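Local coordinates for protein glycerol Dehydrogenase (PDB 5XN8) that probably catalyses the NAD-dependent oxidation of glycerol to dihydroxyacetone, with a catalytic metal ion held between its two domains, at residues 170-175 against 204-209; 208-213 against 235-240; 175-180 against 277-282. All blocks are in the same frame, centred on the assembly; numbering follows the deposited sequence.

Overall arrangement
The chain first builds the parallel sheet of its nucleotide-binding half and then enters the all-helical half, where all three contacts lie. Helix 162-185 is the first of the helices involved and serves in contacts 1 and 3. Contact 1 closes a short loop by folding helix 197-223 back against residues 170-175. Contact 2 carries on from the same helix 197-223, pairing residues 208-213 with helix 228-247 in the next hairpin. Contact 3 closes the longest loop, bringing helix 271-285 to residues 175-180; contact 2 falls wholly within that loop, whereas contact 1 crosses it. Contacts 1 and 2 touch through Ala172 and Asn237, contacts 1 and 3 through Tyr207 and Phe177.

Contact 1: residues 170-175 against 204-209; sequences GDALST and RLCYDT. With ZN (zinc ion), chain E.
Behind the metal site of this iron-containing alcohol dehydrogenase fold, Ala172 and Cys206 meet where two helices of the helical domain cross. The axes of the two short segments run mostly antiparallel, at 130°, and come within 8.1 Å. Cys206 bridges the crossing: its SG, anti to the backbone N (chi1 -175°), reaches over to helix 162-185 and lies 3.7 Å from Ala172 CB and 3.4 Å from Ala172 O. Thr175 CB flanks the sulfur on the next turn, while its OG1 turns to Ser241 OG. A second apolar touch lies beside the first: Leu173 CD1 comes to the edge of the Tyr207 ring, near its plane, 4.2 Å from CE1. On the far side of that ring, CD2 sits over one face of the Arg204 guanidinium, whose NH2 makes a salt bridge of 3.2 Å to Asp208 OD1, on the syn lone pair of the carboxylate.

One residue before Ala172, Asp171 points to the other side of its helix and binds the zinc ion through OD1 at 2.1 Å; His254, His271 and a water complete the ligands seen. Asp171 OD2 accepts from Asp121 N, which probably steadies the carboxylate. Helix 228-247 packs on Ala172 and Cys206, helix 290-303 covers Leu173 and Tyr207, and helix 271-285 meets Asp171 and Ser174 on the metal-facing side.

Contact 2: residues 208-213 against 235-240; sequences DTLLAE and EANTYL
Thr209 and Ala236 make the apolar touch, methyl against methyl, with Thr209 CG2 4.0 Å from Ala236 CB. Their CA atoms are 6.7 Å apart, the nearest pair across this antiparallel pairing of consecutive helices in the helical domain; the two segments run at 166°, their axes 10.2 Å apart at the closest. With OG1 beside the backbone N (chi1 -58°), Thr209 CG2 is anti to that N and is offered to helix 228-247, while OG1 bonds back to Leu205 O. One turn on from Ala236, Leu240 CD1 lies 4.2 Å from Thr209 OG1 in a plain van der Waals touch.

The mixed contact is that of Leu210 and Asn237, whose side chains cross at about a right angle. Leu210 CD2 stands 4.0 Å from Asn237 OD1, while Asn237 ND2 is used by Ala118 O, so the amide is oriented by a bond outside the pair. The Asn237 side chain lies about 6 Å from that of Asp121, which probably binds glycerol.

Among backbone bonds, Leu240 N reaches Glu235 O at 3.0 Å, marking a wider pi-type turn over 236-240.

Helix 162-185 lies along one flank, with Met169 touching both Leu210 and Asn237, and Phe299 of helix 290-303 also meets Leu210. On another flank Glu235 bonds through its carboxylate to the backbone N of Glu197 and Ala198 of a second subunit, bringing helix 228-247 to a subunit interface.

Contact 3: residues 175-180 against 277-282; sequences TWFEAK and FGTLAQ
The Phe177 ring has Trp176 CD1 over the centre of one face, 3.9 Å above its plane, while Thr279 CG2 approaches obliquely from the neighbouring helix to 3.7 Å from CD2. Tyr207 meets the same ring edge-to-face. The amide of Gln282 is the other flat group. The Gln282 side chain, extended beyond CG and with CG anti to the backbone N, reaches across to helix 162-185 and sends NE2 to Phe177 O at 2.9 Å, a weak, bent bond with an N-H...O angle of 130°. NE2 also bonds to Gln286 OE1, and Gln282 OE1 accepts from Ala253 N.

This crossing belongs to the helical domain that carries the metal ligands: segments 175-180 and 277-282, on helices 162-185 and 271-285, run roughly the same way, 44° apart, axes 10.4 Å at the closest. Glu178 CG lies 3.3 Å from Gln282 OE1, and the carboxylate beyond it is turned 55° from the amide plane. Glu178 OE1 is hydrogen-bonded to His254 ND1 and to Ser174 OG, and OE2 to Ala251 N, which makes Glu178 a second-shell residue that probably fixes the rotation of a zinc-binding histidine. Helix 252-260 packs against Glu178 and Thr279 through Ala253.

Contact 1: residues 170-175 against 204-209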
ATOM      1  N   GLY A 170      11.072   1.469  31.107  1.00 28.63           N
ATOM      2  CA  GLY A 170       9.714   1.467  31.648  1.00 28.75           C
ATOM      3  C   GLY A 170       9.209   2.852  31.985  1.00 27.95           C
ATOM      4  O   GLY A 170       8.039   3.143  31.783  1.00 26.86           O
ATOM      5  N   ASP A 171      10.093   3.697  32.516  1.00 29.25           N
ATOM      6  CA  ASP A 171       9.771   5.096  32.834  1.00 28.47           C
ATOM      7  C   ASP A 171       9.584   5.910  31.559  1.00 28.01           C
ATOM      8  O   ASP A 171       8.738   6.811  31.498  1.00 28.15           O
ATOM      9  CB  ASP A 171      10.901   5.697  33.693  1.00 29.04           C
ATOM     10  CG  ASP A 171      10.523   7.007  34.380  1.00 28.94           C
ATOM     11  OD1 ASP A 171       9.353   7.236  34.744  1.00 27.53           O
ATOM     12  OD2 ASP A 171      11.440   7.823  34.599  1.00 33.35           O
ATOM     13  N   ALA A 172      10.371   5.575  30.545  1.00 27.63           N
ATOM     14  CA  ALA A 172      10.371   6.280  29.266  1.00 27.48           C
ATOM     15  C   ALA A 172       9.199   5.894  28.367  1.00 26.47           C
ATOM     16  O   ALA A 172       8.684   6.738  27.624  1.00 25.80           O
ATOM     17  CB  ALA A 172      11.691   6.033  28.547  1.00 27.82           C
ATOM     18  N   LEU A 173       8.791   4.627  28.430  1.00 25.35           N
ATOM     19  CA  LEU A 173       7.617   4.104  27.705  1.00 25.50           C
ATOM     20  C   LEU A 173       6.327   4.874  27.996  1.00 25.08           C
ATOM     21  O   LEU A 173       5.464   4.984  27.132  1.00 25.17           O
ATOM     22  CB  LEU A 173       7.417   2.613  28.057  1.00 26.14           C
ATOM     23  CG  LEU A 173       6.212   1.830  27.519  1.00 25.67           C
ATOM     24  CD1 LEU A 173       6.499   1.172  26.184  1.00 25.61           C
ATOM     25  CD2 LEU A 173       5.780   0.780  28.523  1.00 25.98           C
ATOM     26  N   SER A 174       6.198   5.407  29.203  1.00 25.07           N
ATOM     27  CA  SER A 174       5.033   6.215  29.580  1.00 25.24           C
ATOM     28  C   SER A 174       4.978   7.609  28.968  1.00 24.22           C
ATOM     29  O   SER A 174       3.941   8.261  29.038  1.00 24.39           O
ATOM     30  CB  SER A 174       5.033   6.425  31.084  1.00 25.81           C
ATOM     31  OG  SER A 174       6.028   7.377  31.439  1.00 26.42           O
ATOM     32  N   THR A 175       6.087   8.092  28.426  1.00 23.27           N
ATOM     33  CA  THR A 175       6.217   9.518  28.108  1.00 22.43           C
ATOM     34  C   THR A 175       5.308   9.947  26.981  1.00 21.39           C
ATOM     35  O   THR A 175       4.590  10.939  27.121  1.00 22.96           O
ATOM     36  CB  THR A 175       7.684   9.876  27.802  1.00 21.62           C
ATOM     37  OG1 THR A 175       8.482   9.518  28.930  1.00 20.51           O
ATOM     38  CG2 THR A 175       7.844  11.353  27.537  1.00 21.77           C
ATOM     39  N   ARG A 204       7.220  11.374  21.321  1.00 22.63           N
ATOM     40  CA  ARG A 204       6.917  10.311  20.361  1.00 22.90           C
ATOM     41  C   ARG A 204       8.174   9.589  19.917  1.00 22.69           C
ATOM     42  O   ARG A 204       8.175   8.366  19.791  1.00 22.12           O
ATOM     43  CB  ARG A 204       6.181  10.874  19.124  1.00 23.40           C
ATOM     44  CG  ARG A 204       5.794   9.843  18.062  1.00 23.59           C
ATOM     45  CD  ARG A 204       4.645   8.929  18.503  1.00 23.87           C
ATOM     46  NE  ARG A 204       4.729   7.599  17.883  1.00 23.74           N
ATOM     47  CZ  ARG A 204       3.714   6.761  17.673  1.00 24.90           C
ATOM     48  NH1 ARG A 204       2.463   7.063  18.024  1.00 25.17           N
ATOM     49  NH2 ARG A 204       3.948   5.591  17.089  1.00 26.29           N
ATOM     50  N   LEU A 205       9.234  10.346  19.661  1.00 22.44           N
ATOM     51  CA  LEU A 205      10.525   9.758  19.316  1.00 22.19           C
ATOM     52  C   LEU A 205      11.036   8.836  20.418  1.00 22.46           C
ATOM     53  O   LEU A 205      11.615   7.789  20.138  1.00 23.13           O
ATOM     54  CB  LEU A 205      11.556  10.853  19.033  1.00 22.06           C
ATOM     55  CG  LEU A 205      12.926  10.365  18.555  1.00 21.93           C
ATOM     56  CD1 LEU A 205      12.825   9.708  17.186  1.00 22.39           C
ATOM     57  CD2 LEU A 205      13.910  11.516  18.544  1.00 22.27           C
ATOM     58  N   CYS A 206      10.849   9.236  21.666  1.00 22.68           N
ATOM     59  CA  CYS A 206      11.163   8.375  22.815  1.00 22.45           C
ATOM     60  C   CYS A 206      10.556   6.980  22.645  1.00 23.56           C
ATOM     61  O   CYS A 206      11.265   5.965  22.715  1.00 24.15           O
ATOM     62  CB  CYS A 206      10.636   9.019  24.095  1.00 22.36           C
ATOM     63  SG  CYS A 206      11.056   8.155  25.597  1.00 22.13           S
ATOM     64  N   TYR A 207       9.250   6.953  22.373  1.00 24.53           N
ATOM     65  CA  TYR A 207       8.480   5.723  22.221  1.00 24.25           C
ATOM     66  C   TYR A 207       8.927   4.886  21.027  1.00 24.68           C
ATOM     67  O   TYR A 207       9.115   3.675  21.171  1.00 25.14           O
ATOM     68  CB  TYR A 207       6.978   6.062  22.120  1.00 25.09           C
ATOM     69  CG  TYR A 207       6.055   4.887  21.873  1.00 24.73           C
ATOM     70  CD1 TYR A 207       5.932   3.858  22.807  1.00 25.28           C
ATOM     71  CD2 TYR A 207       5.301   4.811  20.711  1.00 25.62           C
ATOM     72  CE1 TYR A 207       5.084   2.788  22.586  1.00 25.07           C
ATOM     73  CE2 TYR A 207       4.448   3.749  20.475  1.00 26.00           C
ATOM     74  CZ  TYR A 207       4.351   2.729  21.414  1.00 25.16           C
ATOM     75  OH  TYR A 207       3.519   1.652  21.188  1.00 25.12           O
ATOM     76  N   ASP A 208       9.107   5.513  19.860  1.00 24.04           N
ATOM     77  CA  ASP A 208       9.558   4.791  18.653  1.00 23.56           C
ATOM     78  C   ASP A 208      10.976   4.251  18.805  1.00 22.50           C
ATOM     79  O   ASP A 208      11.310   3.209  18.245  1.00 21.14           O
ATOM     80  CB  ASP A 208       9.499   5.679  17.394  1.00 24.40           C
ATOM     81  CG  ASP A 208       8.074   6.102  17.026  1.00 26.07           C
ATOM     82  OD1 ASP A 208       7.104   5.348  17.288  1.00 25.64           O
ATOM     83  OD2 ASP A 208       7.929   7.207  16.458  1.00 27.61           O
ATOM     84  N   THR A 209      11.811   4.984  19.532  1.00 22.46           N
ATOM     85  CA  THR A 209      13.183   4.563  19.824  1.00 22.27           C
ATOM     86  C   THR A 209      13.208   3.330  20.735  1.00 21.73           C
ATOM     87  O   THR A 209      13.984   2.415  20.497  1.00 21.83           O
ATOM     88  CB  THR A 209      14.008   5.710  20.448  1.00 21.43           C
ATOM     89  OG1 THR A 209      14.007   6.826  19.559  1.00 21.64           O
ATOM     90  CG2 THR A 209      15.444   5.292  20.701  1.00 20.90           C
TER
HETATM   91 ZN    ZN E 401       8.970   8.772  36.097  1.00 32.56          ZN
HETATM   92  O   HOH W   1       8.504  10.415  37.388  1.00 23.56           O

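Contact 2: residues 208-213 against 235-240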
ATOM      1  N   ASP A 208       9.107   5.513  19.860  1.00 24.04           N
ATOM      2  CA  ASP A 208       9.558   4.791  18.653  1.00 23.56           C
ATOM      3  C   ASP A 208      10.976   4.251  18.805  1.00 22.50           C
ATOM      4  O   ASP A 208      11.310   3.209  18.245  1.00 21.14           O
ATOM      5  CB  ASP A 208       9.499   5.679  17.394  1.00 24.40           C
ATOM      6  CG  ASP A 208       8.074   6.102  17.026  1.00 26.07           C
ATOM      7  OD1 ASP A 208       7.104   5.348  17.288  1.00 25.64           O
ATOM      8  OD2 ASP A 208       7.929   7.207  16.458  1.00 27.61           O
ATOM      9  N   THR A 209      11.811   4.984  19.532  1.00 22.46           N
ATOM     10  CA  THR A 209      13.183   4.563  19.824  1.00 22.27           C
ATOM     11  C   THR A 209      13.208   3.330  20.735  1.00 21.73           C
ATOM     12  O   THR A 209      13.984   2.415  20.497  1.00 21.83           O
ATOM     13  CB  THR A 209      14.008   5.710  20.448  1.00 21.43           C
ATOM     14  OG1 THR A 209      14.007   6.826  19.559  1.00 21.64           O
ATOM     15  CG2 THR A 209      15.444   5.292  20.701  1.00 20.90           C
ATOM     16  N   LEU A 210      12.357   3.293  21.754  1.00 22.92           N
ATOM     17  CA  LEU A 210      12.249   2.090  22.608  1.00 22.92           C
ATOM     18  C   LEU A 210      11.904   0.848  21.788  1.00 23.58           C
ATOM     19  O   LEU A 210      12.553  -0.183  21.941  1.00 26.79           O
ATOM     20  CB  LEU A 210      11.211   2.258  23.706  1.00 22.90           C
ATOM     21  CG  LEU A 210      11.508   3.225  24.836  1.00 22.70           C
ATOM     22  CD1 LEU A 210      10.301   3.367  25.746  1.00 22.58           C
ATOM     23  CD2 LEU A 210      12.713   2.781  25.630  1.00 23.65           C
ATOM     24  N   LEU A 211      10.917   0.958  20.905  1.00 22.84           N
ATOM     25  CA  LEU A 211      10.501  -0.162  20.059  1.00 22.47           C
ATOM     26  C   LEU A 211      11.588  -0.574  19.065  1.00 23.14           C
ATOM     27  O   LEU A 211      11.829  -1.763  18.856  1.00 24.31           O
ATOM     28  CB  LEU A 211       9.204   0.162  19.310  1.00 22.19           C
ATOM     29  CG  LEU A 211       7.970   0.530  20.157  1.00 22.20           C
ATOM     30  CD1 LEU A 211       6.788   0.792  19.221  1.00 21.78           C
ATOM     31  CD2 LEU A 211       7.636  -0.525  21.225  1.00 21.90           C
ATOM     32  N   ALA A 212      12.260   0.407  18.474  1.00 22.51           N
ATOM     33  CA  ALA A 212      13.318   0.134  17.513  1.00 22.46           C
ATOM     34  C   ALA A 212      14.596  -0.409  18.163  1.00 22.06           C
ATOM     35  O   ALA A 212      15.184  -1.362  17.665  1.00 21.46           O
ATOM     36  CB  ALA A 212      13.628   1.393  16.716  1.00 22.55           C
ATOM     37  N   GLU A 213      15.016   0.213  19.265  1.00 22.28           N
ATOM     38  CA  GLU A 213      16.345  -0.000  19.850  1.00 23.38           C
ATOM     39  C   GLU A 213      16.371  -0.726  21.196  1.00 23.27           C
ATOM     40  O   GLU A 213      17.435  -1.143  21.634  1.00 24.40           O
ATOM     41  CB  GLU A 213      17.045   1.358  20.041  1.00 24.47           C
ATOM     42  CG  GLU A 213      17.069   2.260  18.809  1.00 24.62           C
ATOM     43  CD  GLU A 213      17.882   1.720  17.643  1.00 25.16           C
ATOM     44  OE1 GLU A 213      18.774   0.887  17.869  1.00 26.31           O
ATOM     45  OE2 GLU A 213      17.633   2.157  16.492  1.00 26.62           O
ATOM     46  N   GLU A 235      19.735   8.045  25.514  1.00 27.84           N
ATOM     47  CA  GLU A 235      19.204   9.358  25.133  1.00 27.93           C
ATOM     48  C   GLU A 235      17.683   9.386  25.264  1.00 27.86           C
ATOM     49  O   GLU A 235      17.120  10.363  25.765  1.00 26.96           O
ATOM     50  CB  GLU A 235      19.602   9.710  23.702  1.00 27.81           C
ATOM     51  CG  GLU A 235      19.314  11.163  23.330  1.00 27.75           C
ATOM     52  CD  GLU A 235      19.361  11.442  21.843  1.00 27.68           C
ATOM     53  OE1 GLU A 235      20.024  10.679  21.116  1.00 26.59           O
ATOM     54  OE2 GLU A 235      18.730  12.439  21.400  1.00 28.34           O
ATOM     55  N   ALA A 236      17.033   8.325  24.785  1.00 27.59           N
ATOM     56  CA  ALA A 236      15.593   8.147  24.966  1.00 28.07           C
ATOM     57  C   ALA A 236      15.202   8.221  26.441  1.00 27.68           C
ATOM     58  O   ALA A 236      14.305   8.981  26.813  1.00 29.26           O
ATOM     59  CB  ALA A 236      15.139   6.821  24.366  1.00 27.67           C
ATOM     60  N   ASN A 237      15.901   7.442  27.265  1.00 27.28           N
ATOM     61  CA  ASN A 237      15.651   7.359  28.711  1.00 27.32           C
ATOM     62  C   ASN A 237      15.904   8.651  29.476  1.00 27.19           C
ATOM     63  O   ASN A 237      15.285   8.869  30.527  1.00 27.60           O
ATOM     64  CB  ASN A 237      16.511   6.247  29.354  1.00 28.12           C
ATOM     65  CG  ASN A 237      16.001   4.848  29.060  1.00 28.47           C
ATOM     66  OD1 ASN A 237      15.079   4.652  28.260  1.00 28.51           O
ATOM     67  ND2 ASN A 237      16.598   3.860  29.727  1.00 27.87           N
ATOM     68  N   THR A 238      16.812   9.494  28.972  1.00 27.03           N
ATOM     69  CA  THR A 238      17.250  10.680  29.700  1.00 26.21           C
ATOM     70  C   THR A 238      16.790  11.996  29.075  1.00 25.84           C
ATOM     71  O   THR A 238      16.081  12.762  29.726  1.00 26.73           O
ATOM     72  CB  THR A 238      18.779  10.690  29.856  1.00 26.46           C
ATOM     73  OG1 THR A 238      19.233   9.363  30.142  1.00 25.57           O
ATOM     74  CG2 THR A 238      19.195  11.630  31.001  1.00 27.28           C
ATOM     75  N   TYR A 239      17.200  12.277  27.840  1.00 25.04           N
ATOM     76  CA  TYR A 239      16.855  13.557  27.213  1.00 25.04           C
ATOM     77  C   TYR A 239      15.444  13.548  26.622  1.00 23.99           C
ATOM     78  O   TYR A 239      14.674  14.472  26.876  1.00 25.16           O
ATOM     79  CB  TYR A 239      17.900  13.983  26.156  1.00 25.49           C
ATOM     80  CG  TYR A 239      17.747  15.439  25.769  1.00 26.20           C
ATOM     81  CD1 TYR A 239      16.840  15.825  24.790  1.00 26.79           C
ATOM     82  CD2 TYR A 239      18.464  16.435  26.422  1.00 27.22           C
ATOM     83  CE1 TYR A 239      16.677  17.171  24.446  1.00 27.82           C
ATOM     84  CE2 TYR A 239      18.302  17.775  26.096  1.00 27.17           C
ATOM     85  CZ  TYR A 239      17.413  18.143  25.113  1.00 26.97           C
ATOM     86  OH  TYR A 239      17.267  19.474  24.805  1.00 25.83           O
ATOM     87  N   LEU A 240      15.101  12.523  25.844  1.00 23.10           N
ATOM     88  CA  LEU A 240      13.804  12.490  25.155  1.00 22.48           C
ATOM     89  C   LEU A 240      12.639  12.339  26.131  1.00 22.37           C
ATOM     90  O   LEU A 240      11.583  12.968  25.951  1.00 23.00           O
ATOM     91  CB  LEU A 240      13.743  11.359  24.117  1.00 21.66           C
ATOM     92  CG  LEU A 240      14.822  11.283  23.033  1.00 21.68           C
ATOM     93  CD1 LEU A 240      14.473  10.217  22.007  1.00 21.51           C
ATOM     94  CD2 LEU A 240      14.983  12.638  22.342  1.00 22.36           C
TER

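Contact 3: residues 175-180 against 277-282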
ATOM      1  N   THR A 175       6.087   8.092  28.426  1.00 23.27           N
ATOM      2  CA  THR A 175       6.217   9.518  28.108  1.00 22.43           C
ATOM      3  C   THR A 175       5.308   9.947  26.981  1.00 21.39           C
ATOM      4  O   THR A 175       4.590  10.939  27.121  1.00 22.96           O
ATOM      5  CB  THR A 175       7.684   9.876  27.802  1.00 21.62           C
ATOM      6  OG1 THR A 175       8.482   9.518  28.930  1.00 20.51           O
ATOM      7  CG2 THR A 175       7.844  11.353  27.537  1.00 21.77           C
ATOM      8  N   TRP A 176       5.329   9.204  25.879  1.00 21.00           N
ATOM      9  CA  TRP A 176       4.430   9.479  24.730  1.00 20.60           C
ATOM     10  C   TRP A 176       2.951   9.452  25.110  1.00 20.25           C
ATOM     11  O   TRP A 176       2.184  10.300  24.656  1.00 19.72           O
ATOM     12  CB  TRP A 176       4.675   8.479  23.596  1.00 20.51           C
ATOM     13  CG  TRP A 176       3.592   8.472  22.563  1.00 20.63           C
ATOM     14  CD1 TRP A 176       2.803   7.427  22.236  1.00 20.89           C
ATOM     15  CD2 TRP A 176       3.161   9.574  21.756  1.00 21.25           C
ATOM     16  NE1 TRP A 176       1.912   7.794  21.263  1.00 22.08           N
ATOM     17  CE2 TRP A 176       2.104   9.111  20.954  1.00 21.11           C
ATOM     18  CE3 TRP A 176       3.565  10.913  21.637  1.00 21.29           C
ATOM     19  CZ2 TRP A 176       1.441   9.931  20.034  1.00 21.95           C
ATOM     20  CZ3 TRP A 176       2.909  11.731  20.722  1.00 21.37           C
ATOM     21  CH2 TRP A 176       1.856  11.236  19.929  1.00 21.27           C
ATOM     22  N   PHE A 177       2.549   8.483  25.930  1.00 19.78           N
ATOM     23  CA  PHE A 177       1.128   8.292  26.210  1.00 19.94           C
ATOM     24  C   PHE A 177       0.554   9.363  27.131  1.00 20.32           C
ATOM     25  O   PHE A 177      -0.592   9.806  26.939  1.00 21.11           O
ATOM     26  CB  PHE A 177       0.877   6.905  26.777  1.00 20.34           C
ATOM     27  CG  PHE A 177       1.184   5.814  25.801  1.00 19.83           C
ATOM     28  CD1 PHE A 177       0.308   5.540  24.760  1.00 19.70           C
ATOM     29  CD2 PHE A 177       2.370   5.111  25.881  1.00 19.58           C
ATOM     30  CE1 PHE A 177       0.601   4.553  23.840  1.00 19.61           C
ATOM     31  CE2 PHE A 177       2.667   4.126  24.948  1.00 19.99           C
ATOM     32  CZ  PHE A 177       1.775   3.834  23.929  1.00 19.52           C
ATOM     33  N   GLU A 178       1.355   9.780  28.110  1.00 19.51           N
ATOM     34  CA  GLU A 178       0.994  10.865  29.019  1.00 18.96           C
ATOM     35  C   GLU A 178       1.154  12.240  28.381  1.00 18.73           C
ATOM     36  O   GLU A 178       0.360  13.161  28.646  1.00 18.92           O
ATOM     37  CB  GLU A 178       1.858  10.800  30.280  1.00 19.00           C
ATOM     38  CG  GLU A 178       1.658   9.526  31.096  1.00 18.76           C
ATOM     39  CD  GLU A 178       2.498   9.513  32.349  1.00 18.23           C
ATOM     40  OE1 GLU A 178       3.713   9.286  32.263  1.00 18.21           O
ATOM     41  OE2 GLU A 178       1.930   9.704  33.430  1.00 19.49           O
ATOM     42  N   ALA A 179       2.199  12.409  27.576  1.00 18.14           N
ATOM     43  CA  ALA A 179       2.390  13.656  26.830  1.00 17.88           C
ATOM     44  C   ALA A 179       1.197  13.861  25.913  1.00 17.80           C
ATOM     45  O   ALA A 179       0.525  14.890  25.995  1.00 17.97           O
ATOM     46  CB  ALA A 179       3.675  13.610  26.031  1.00 17.85           C
ATOM     47  N   LYS A 180       0.915  12.852  25.082  1.00 17.62           N
ATOM     48  CA  LYS A 180      -0.192  12.895  24.099  1.00 18.10           C
ATOM     49  C   LYS A 180      -1.566  13.089  24.747  1.00 18.53           C
ATOM     50  O   LYS A 180      -2.436  13.732  24.167  1.00 18.95           O
ATOM     51  CB  LYS A 180      -0.175  11.633  23.223  1.00 17.92           C
ATOM     52  CG  LYS A 180      -1.194  11.574  22.095  1.00 18.09           C
ATOM     53  CD  LYS A 180      -1.117  12.792  21.187  1.00 18.24           C
ATOM     54  CE  LYS A 180      -1.814  12.554  19.858  1.00 18.32           C
ATOM     55  NZ  LYS A 180      -3.302  12.596  19.972  1.00 18.57           N
ATOM     56  N   PHE A 277       3.702  -0.694  34.216  1.00 20.79           N
ATOM     57  CA  PHE A 277       2.369  -1.228  34.467  1.00 20.81           C
ATOM     58  C   PHE A 277       1.315  -0.130  34.451  1.00 21.12           C
ATOM     59  O   PHE A 277       0.232  -0.321  33.899  1.00 21.49           O
ATOM     60  CB  PHE A 277       2.300  -1.993  35.792  1.00 21.01           C
ATOM     61  CG  PHE A 277       0.942  -2.587  36.063  1.00 20.92           C
ATOM     62  CD1 PHE A 277       0.526  -3.718  35.380  1.00 20.97           C
ATOM     63  CD2 PHE A 277       0.070  -1.993  36.960  1.00 20.81           C
ATOM     64  CE1 PHE A 277      -0.738  -4.260  35.596  1.00 20.82           C
ATOM     65  CE2 PHE A 277      -1.195  -2.523  37.186  1.00 21.06           C
ATOM     66  CZ  PHE A 277      -1.595  -3.666  36.509  1.00 21.62           C
ATOM     67  N   GLY A 278       1.627   1.006  35.068  1.00 21.92           N
ATOM     68  CA  GLY A 278       0.750   2.170  35.049  1.00 21.97           C
ATOM     69  C   GLY A 278       0.410   2.682  33.659  1.00 21.67           C
ATOM     70  O   GLY A 278      -0.695   3.168  33.442  1.00 21.79           O
ATOM     71  N   THR A 279       1.360   2.572  32.733  1.00 22.33           N
ATOM     72  CA  THR A 279       1.125   2.876  31.321  1.00 22.86           C
ATOM     73  C   THR A 279       0.112   1.924  30.705  1.00 23.52           C
ATOM     74  O   THR A 279      -0.755   2.344  29.930  1.00 25.51           O
ATOM     75  CB  THR A 279       2.433   2.800  30.514  1.00 22.42           C
ATOM     76  OG1 THR A 279       3.382   3.701  31.084  1.00 22.23           O
ATOM     77  CG2 THR A 279       2.217   3.182  29.049  1.00 22.98           C
ATOM     78  N   LEU A 280       0.237   0.649  31.042  1.00 23.65           N
ATOM     79  CA  LEU A 280      -0.702  -0.371  30.588  1.00 24.02           C
ATOM     80  C   LEU A 280      -2.105  -0.127  31.108  1.00 23.88           C
ATOM     81  O   LEU A 280      -3.085  -0.308  30.378  1.00 23.26           O
ATOM     82  CB  LEU A 280      -0.213  -1.781  30.964  1.00 24.81           C
ATOM     83  CG  LEU A 280       0.389  -2.526  29.767  1.00 26.15           C
ATOM     84  CD1 LEU A 280       1.459  -3.533  30.214  1.00 27.78           C
ATOM     85  CD2 LEU A 280      -0.728  -3.154  28.931  1.00 25.87           C
ATOM     86  N   ALA A 281      -2.194   0.300  32.365  1.00 24.43           N
ATOM     87  CA  ALA A 281      -3.465   0.721  32.949  1.00 24.43           C
ATOM     88  C   ALA A 281      -4.035   1.947  32.230  1.00 23.48           C
ATOM     89  O   ALA A 281      -5.241   2.028  32.028  1.00 23.46           O
ATOM     90  CB  ALA A 281      -3.293   1.003  34.433  1.00 24.78           C
ATOM     91  N   GLN A 282      -3.178   2.896  31.856  1.00 23.82           N
ATOM     92  CA  GLN A 282      -3.617   4.077  31.097  1.00 23.87           C
ATOM     93  C   GLN A 282      -4.171   3.720  29.714  1.00 23.66           C
ATOM     94  O   GLN A 282      -5.126   4.347  29.268  1.00 25.12           O
ATOM     95  CB  GLN A 282      -2.498   5.119  30.969  1.00 23.94           C
ATOM     96  CG  GLN A 282      -2.938   6.388  30.229  1.00 23.96           C
ATOM     97  CD  GLN A 282      -1.845   7.412  30.077  1.00 23.26           C
ATOM     98  OE1 GLN A 282      -1.117   7.714  31.014  1.00 24.39           O
ATOM     99  NE2 GLN A 282      -1.739   7.974  28.893  1.00 24.02           N
TER